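Acid phosphatase (PDB 2I33) probably hydrolyses phosphate monoesters at acidic pH, as a magnesium-binding class C acid phosphatase of the HAD superfamily. Local coordinates at residues L46-A51 against K116-Y121; N137-R140 against Q145-K148. All blocks are in the same frame, centred on the assembly; numbering follows the deposited sequence.

Contact 1: L46-A51 against K116-Y121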
ATOM      1  N   LEU A  46       2.534  -4.138  17.697  1.00 27.09           N
ATOM      2  CA  LEU A  46       2.823  -5.514  18.062  1.00 27.90           C
ATOM      3  C   LEU A  46       4.322  -5.713  18.139  1.00 27.09           C
ATOM      4  O   LEU A  46       4.836  -6.282  19.086  1.00 27.45           O
ATOM      5  CB  LEU A  46       2.262  -6.440  17.000  1.00 29.34           C
ATOM      6  CG  LEU A  46       2.531  -7.929  17.172  1.00 32.28           C
ATOM      7  CD1 LEU A  46       1.609  -8.501  18.187  1.00 34.42           C
ATOM      8  CD2 LEU A  46       2.307  -8.605  15.811  1.00 35.82           C
ATOM      9  N   LYS A  47       5.027  -5.217  17.130  1.00 26.09           N
ATOM     10  CA  LYS A  47       6.455  -5.388  17.094  1.00 27.04           C
ATOM     11  C   LYS A  47       7.153  -4.528  18.139  1.00 26.89           C
ATOM     12  O   LYS A  47       8.188  -4.918  18.669  1.00 27.38           O
ATOM     13  CB  LYS A  47       6.964  -5.109  15.694  1.00 27.29           C
ATOM     14  CG  LYS A  47       6.446  -6.116  14.668  1.00 29.07           C
ATOM     15  CD  LYS A  47       7.006  -7.505  14.886  1.00 31.36           C
ATOM     16  CE  LYS A  47       6.494  -8.522  13.882  1.00 32.48           C
ATOM     17  NZ  LYS A  47       6.973  -9.883  14.201  1.00 35.10           N
ATOM     18  N   LEU A  48       6.572  -3.376  18.462  1.00 25.95           N
ATOM     19  CA  LEU A  48       7.120  -2.558  19.542  1.00 26.27           C
ATOM     20  C   LEU A  48       7.060  -3.329  20.860  1.00 26.65           C
ATOM     21  O   LEU A  48       8.034  -3.449  21.565  1.00 26.22           O
ATOM     22  CB  LEU A  48       6.369  -1.242  19.673  1.00 27.10           C
ATOM     23  CG  LEU A  48       6.890  -0.327  20.773  1.00 27.26           C
ATOM     24  CD1 LEU A  48       8.356   0.029  20.559  1.00 28.95           C
ATOM     25  CD2 LEU A  48       6.044   0.939  20.909  1.00 28.29           C
ATOM     26  N   ASP A  49       5.904  -3.890  21.175  1.00 26.93           N
ATOM     27  CA  ASP A  49       5.784  -4.674  22.394  1.00 27.22           C
ATOM     28  C   ASP A  49       6.775  -5.839  22.450  1.00 27.01           C
ATOM     29  O   ASP A  49       7.359  -6.113  23.483  1.00 27.02           O
ATOM     30  CB  ASP A  49       4.386  -5.227  22.509  1.00 27.54           C
ATOM     31  CG  ASP A  49       3.369  -4.174  22.891  1.00 29.96           C
ATOM     32  OD1 ASP A  49       3.750  -3.085  23.386  1.00 31.53           O
ATOM     33  OD2 ASP A  49       2.171  -4.473  22.746  1.00 32.72           O
ATOM     34  N   ALA A  50       6.926  -6.510  21.310  1.00 26.93           N
ATOM     35  CA  ALA A  50       7.832  -7.652  21.202  1.00 27.28           C
ATOM     36  C   ALA A  50       9.255  -7.204  21.499  1.00 27.12           C
ATOM     37  O   ALA A  50       9.989  -7.887  22.205  1.00 27.21           O
ATOM     38  CB  ALA A  50       7.777  -8.219  19.806  1.00 27.98           C
ATOM     39  N   ALA A  51       9.625  -6.062  20.916  1.00 26.63           N
ATOM     40  CA  ALA A  51      10.961  -5.521  21.084  1.00 27.45           C
ATOM     41  C   ALA A  51      11.226  -5.127  22.524  1.00 27.27           C
ATOM     42  O   ALA A  51      12.316  -5.366  23.045  1.00 28.25           O
ATOM     43  CB  ALA A  51      11.152  -4.331  20.202  1.00 27.63           C
ATOM     44  N   LYS A 116       4.930   4.101  26.774  1.00 26.11           N
ATOM     45  CA  LYS A 116       5.853   3.020  27.129  1.00 27.56           C
ATOM     46  C   LYS A 116       7.237   3.538  27.438  1.00 27.52           C
ATOM     47  O   LYS A 116       8.144   2.762  27.743  1.00 27.99           O
ATOM     48  CB  LYS A 116       5.942   2.002  25.995  1.00 27.53           C
ATOM     49  CG  LYS A 116       4.640   1.232  25.695  1.00 31.56           C
ATOM     50  CD  LYS A 116       4.146   0.512  26.940  1.00 35.62           C
ATOM     51  CE  LYS A 116       3.634  -0.900  26.695  1.00 38.78           C
ATOM     52  NZ  LYS A 116       3.865  -1.803  27.855  1.00 40.10           N
ATOM     53  N   GLY A 117       7.399   4.859  27.364  1.00 27.64           N
ATOM     54  CA  GLY A 117       8.667   5.480  27.644  1.00 28.14           C
ATOM     55  C   GLY A 117       9.668   5.411  26.506  1.00 28.21           C
ATOM     56  O   GLY A 117      10.874   5.631  26.726  1.00 28.86           O
ATOM     57  N   VAL A 118       9.174   5.116  25.313  1.00 28.43           N
ATOM     58  CA  VAL A 118      10.005   4.951  24.133  1.00 28.14           C
ATOM     59  C   VAL A 118      10.114   6.308  23.436  1.00 28.24           C
ATOM     60  O   VAL A 118       9.103   6.965  23.140  1.00 30.18           O
ATOM     61  CB  VAL A 118       9.415   3.880  23.184  1.00 28.21           C
ATOM     62  CG1 VAL A 118      10.160   3.832  21.840  1.00 28.48           C
ATOM     63  CG2 VAL A 118       9.400   2.504  23.852  1.00 28.53           C
ATOM     64  N   ASP A 119      11.339   6.697  23.136  1.00 27.80           N
ATOM     65  CA  ASP A 119      11.579   7.916  22.397  1.00 27.28           C
ATOM     66  C   ASP A 119      11.190   7.789  20.925  1.00 27.33           C
ATOM     67  O   ASP A 119      11.371   6.752  20.295  1.00 27.15           O
ATOM     68  CB  ASP A 119      13.049   8.350  22.500  1.00 26.99           C
ATOM     69  CG  ASP A 119      13.375   9.025  23.829  1.00 29.39           C
ATOM     70  OD1 ASP A 119      12.469   9.707  24.370  1.00 30.01           O
ATOM     71  OD2 ASP A 119      14.541   8.898  24.306  1.00 29.83           O
ATOM     72  N   ILE A 120      10.652   8.879  20.398  1.00 26.30           N
ATOM     73  CA  ILE A 120      10.240   8.958  19.004  1.00 26.82           C
ATOM     74  C   ILE A 120      11.131   9.946  18.286  1.00 26.51           C
ATOM     75  O   ILE A 120      11.346  11.064  18.765  1.00 27.31           O
ATOM     76  CB  ILE A 120       8.791   9.457  18.929  1.00 26.50           C
ATOM     77  CG1 ILE A 120       7.883   8.453  19.660  1.00 28.53           C
ATOM     78  CG2 ILE A 120       8.360   9.702  17.490  1.00 28.09           C
ATOM     79  CD1 ILE A 120       6.545   9.024  20.029  1.00 28.85           C
ATOM     80  N   TYR A 121      11.646   9.545  17.123  1.00 26.76           N
ATOM     81  CA  TYR A 121      12.368  10.458  16.240  1.00 26.66           C
ATOM     82  C   TYR A 121      11.687  10.532  14.914  1.00 27.48           C
ATOM     83  O   TYR A 121      11.445   9.521  14.276  1.00 27.24           O
ATOM     84  CB  TYR A 121      13.812  10.057  16.082  1.00 27.46           C
ATOM     85  CG  TYR A 121      14.431  10.224  17.428  1.00 26.70           C
ATOM     86  CD1 TYR A 121      14.855  11.469  17.856  1.00 26.72           C
ATOM     87  CD2 TYR A 121      14.478   9.165  18.327  1.00 28.58           C
ATOM     88  CE1 TYR A 121      15.358  11.644  19.137  1.00 27.68           C
ATOM     89  CE2 TYR A 121      14.970   9.319  19.579  1.00 29.11           C
ATOM     90  CZ  TYR A 121      15.412  10.551  19.991  1.00 27.68           C
ATOM     91  OH  TYR A 121      15.915  10.676  21.268  1.00 30.67           O
TER

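Contact 2: N137-R140 against Q145-K148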
ATOM      1  N   ASN A 137       2.545  21.962  12.794  1.00 25.46           N
ATOM      2  CA  ASN A 137       1.657  20.922  12.248  1.00 25.69           C
ATOM      3  C   ASN A 137       1.600  19.715  13.195  1.00 25.69           C
ATOM      4  O   ASN A 137       0.545  19.145  13.417  1.00 26.19           O
ATOM      5  CB  ASN A 137       2.119  20.497  10.844  1.00 26.10           C
ATOM      6  CG  ASN A 137       0.996  19.951   9.980  1.00 26.73           C
ATOM      7  OD1 ASN A 137       1.025  20.087   8.756  1.00 27.34           O
ATOM      8  ND2 ASN A 137       0.027  19.301  10.605  1.00 27.52           N
ATOM      9  N   LEU A 138       2.727  19.337  13.771  1.00 25.28           N
ATOM     10  CA  LEU A 138       2.743  18.185  14.684  1.00 25.92           C
ATOM     11  C   LEU A 138       1.993  18.478  15.977  1.00 26.04           C
ATOM     12  O   LEU A 138       1.283  17.621  16.482  1.00 26.74           O
ATOM     13  CB  LEU A 138       4.152  17.729  14.984  1.00 26.03           C
ATOM     14  CG  LEU A 138       4.804  17.001  13.796  1.00 27.06           C
ATOM     15  CD1 LEU A 138       6.289  16.850  14.052  1.00 27.97           C
ATOM     16  CD2 LEU A 138       4.210  15.662  13.501  1.00 28.28           C
ATOM     17  N   GLU A 139       2.110  19.693  16.471  1.00 27.76           N
ATOM     18  CA  GLU A 139       1.309  20.122  17.619  1.00 28.05           C
ATOM     19  C   GLU A 139      -0.180  20.111  17.256  1.00 28.34           C
ATOM     20  O   GLU A 139      -1.013  19.674  18.040  1.00 28.26           O
ATOM     21  CB  GLU A 139       1.736  21.500  18.108  1.00 28.85           C
ATOM     22  CG  GLU A 139       3.079  21.464  18.741  1.00 30.65           C
ATOM     23  CD  GLU A 139       3.512  22.821  19.280  1.00 35.66           C
ATOM     24  OE1 GLU A 139       3.102  23.870  18.718  1.00 39.77           O
ATOM     25  OE2 GLU A 139       4.286  22.829  20.255  1.00 39.63           O
ATOM     26  N   ARG A 140      -0.521  20.579  16.057  1.00 28.31           N
ATOM     27  CA  ARG A 140      -1.911  20.625  15.647  1.00 28.18           C
ATOM     28  C   ARG A 140      -2.529  19.243  15.664  1.00 27.68           C
ATOM     29  O   ARG A 140      -3.684  19.108  16.045  1.00 28.55           O
ATOM     30  CB  ARG A 140      -2.022  21.219  14.250  1.00 28.35           C
ATOM     31  CG  ARG A 140      -3.400  21.282  13.641  1.00 29.87           C
ATOM     32  CD  ARG A 140      -3.278  21.664  12.163  1.00 34.27           C
ATOM     33  NE  ARG A 140      -4.575  21.669  11.481  1.00 35.67           N
ATOM     34  CZ  ARG A 140      -5.269  22.760  11.164  1.00 36.42           C
ATOM     35  NH1 ARG A 140      -4.837  23.975  11.436  1.00 38.43           N
ATOM     36  NH2 ARG A 140      -6.418  22.620  10.537  1.00 39.63           N
ATOM     37  N   GLN A 145       6.231  14.556  21.461  1.00 28.68           N
ATOM     38  CA  GLN A 145       7.629  14.879  21.279  1.00 29.71           C
ATOM     39  C   GLN A 145       7.835  15.740  20.027  1.00 29.70           C
ATOM     40  O   GLN A 145       8.751  15.499  19.264  1.00 30.50           O
ATOM     41  CB  GLN A 145       8.459  13.568  21.257  1.00 29.77           C
ATOM     42  CG  GLN A 145       8.511  12.850  22.635  1.00 30.53           C
ATOM     43  CD  GLN A 145       8.892  11.369  22.549  1.00 33.12           C
ATOM     44  OE1 GLN A 145       9.782  10.988  21.798  1.00 35.63           O
ATOM     45  NE2 GLN A 145       8.207  10.524  23.339  1.00 40.18           N
ATOM     46  N   ALA A 146       6.972  16.743  19.832  1.00 29.33           N
ATOM     47  CA  ALA A 146       7.039  17.638  18.665  1.00 29.10           C
ATOM     48  C   ALA A 146       8.003  18.786  18.934  1.00 29.34           C
ATOM     49  O   ALA A 146       7.604  19.960  19.001  1.00 28.72           O
ATOM     50  CB  ALA A 146       5.646  18.181  18.302  1.00 29.81           C
ATOM     51  N   THR A 147       9.275  18.427  19.079  1.00 28.84           N
ATOM     52  CA  THR A 147      10.313  19.392  19.429  1.00 29.39           C
ATOM     53  C   THR A 147      11.521  19.229  18.533  1.00 28.97           C
ATOM     54  O   THR A 147      11.721  18.184  17.938  1.00 27.68           O
ATOM     55  CB  THR A 147      10.796  19.222  20.879  1.00 29.60           C
ATOM     56  OG1 THR A 147      11.455  17.954  21.030  1.00 31.16           O
ATOM     57  CG2 THR A 147       9.629  19.319  21.841  1.00 30.61           C
ATOM     58  N   LYS A 148      12.361  20.264  18.497  1.00 29.53           N
ATOM     59  CA  LYS A 148      13.572  20.221  17.676  1.00 30.54           C
ATOM     60  C   LYS A 148      14.447  18.998  18.011  1.00 31.19           C
ATOM     61  O   LYS A 148      15.102  18.433  17.120  1.00 32.47           O
ATOM     62  CB  LYS A 148      14.384  21.514  17.824  1.00 30.41           C
TER

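Contact 1: L46-A51 against K116-Y121
Through Leu48 and Asp49, helix 31-54 of the HAD-type alpha/beta domain meets Lys116 and Val118, where the chain turns from helix 106-115 into strand 119-125. The backbones stay well apart, with the CA atoms of Leu48 and Val118 9.3 Å from each other, and side chains alone bridge the gap. Leu48 and Val118 supply the apolar half. Both aim their CB at the facing segment, and CD1 of Leu48 approaches the fork of the valine, 4.2 Å from Val118 CG2 and 4.4 Å from Val118 CG1. A chi1 of -180°, with CG anti to the backbone N, carries the leucine branch straight out from the helix so that its methyl can reach this far.

The link between helix and strand belongs to a beta-alpha-beta crossover, in which helix 106-115 leads into strand 119-125, the parallel neighbour of strand 59-64. A Schellman motif ends the helix: Gly117 adopts positive phi, 80°, and the chain then swings Val118 inward. Thr113 of helix 106-115 touches both Leu48 and Val118, while Ile62 and Pro60 of strand 59-64 meet Leu48 and Val118 respectively.

At the more open edge, Asp49 and Lys116 pass at about a right angle. The lysine chain, bent from chi2 through chi4, brings its last methylene up beside one carboxylate oxygen, with Lys116 CE 4.0 Å from Asp49 OD1. Its ammonium stops short of a salt bridge, NZ of Lys116 lying 4.7 Å from OD1 of Asp49, so any attraction is probably long-range and weak. That same OD1 is hydrogen-bonded to the hydroxyl of Tyr112 in helix 106-115, which ties the aspartate to the neighbouring helix. Leu46, on another face of helix 31-54, packs against Leu46 of the second subunit.

Contact 2: N137-R140 against Q145-K148
The methyl of Ala146 rests against one turn of helix 131-141, touching Leu138 and Glu139 in succession. Ala146 CB lies 3.7 Å from Leu138 CB, a close apolar contact made at the root of the leucine and not at its branched end. The same methyl is 4.2 Å from Glu139 CG, so the aliphatic stem of the glutamate borders it from a second direction. No hydrogen bond joins the two segments; the contact is van der Waals throughout, and the CA atoms of Leu138 and Ala146 come within 5.9 Å, a close approach in which CB of Ala146 is the whole of its side chain.

In Glu139, CG stands beside the backbone N and anti to the carbonyl carbon (chi1 -70°), which brings this methylene round to the alanine although the CB itself does not aim there. Beyond CG the chain runs extended and carries the carboxylate away from the methyl, on the exposed side of the helix. Leu138, by contrast, is buried and directs its CB at the loop.

Both segments belong to the connection between strands 119-125 and 151-154, adjacent parallel strands of the central sheet joined by a beta-alpha-beta crossover through helix 131-141. The loop that leaves the helix folds back against its last turn. Ala146 is the centre of an inverse gamma turn, closed by a weak bond of 3.0 Å from Thr147 N to Gln145 O; the sharp bend presents the methyl to the helix while the CB of Thr147 points away from it.

Further out, Leu138 also packs on Ala143 of the same loop and on Leu66, which sits between the magnesium ligands Asp65 and Asp67. One residue earlier, the helix is anchored by Asn137, whose ND2 donates to the carbonyl oxygen of Ala100.

The two contacts follow one another along the chain, strand 119-125, which begins in contact 1, being followed after a short loop by helix 131-141 of contact 2. Their centres lie 19 Å apart, yet residues 116-121 and 145-148 touch directly: Gln145 OE1 is 2.7 Å from Ile120 N, a probable hydrogen bond that pins the loop of contact 2 to the start of the strand. Gln145 NE2 also packs near Val118 O, at 3.7 Å. Contact 2 stands off from the metal centre, the side chain of Leu138 being about 12 Å from the magnesium ion held by Asp65, Asp67 and Asp180, as expected for the HAD-type catalytic site; neither contact supplies a metal ligand.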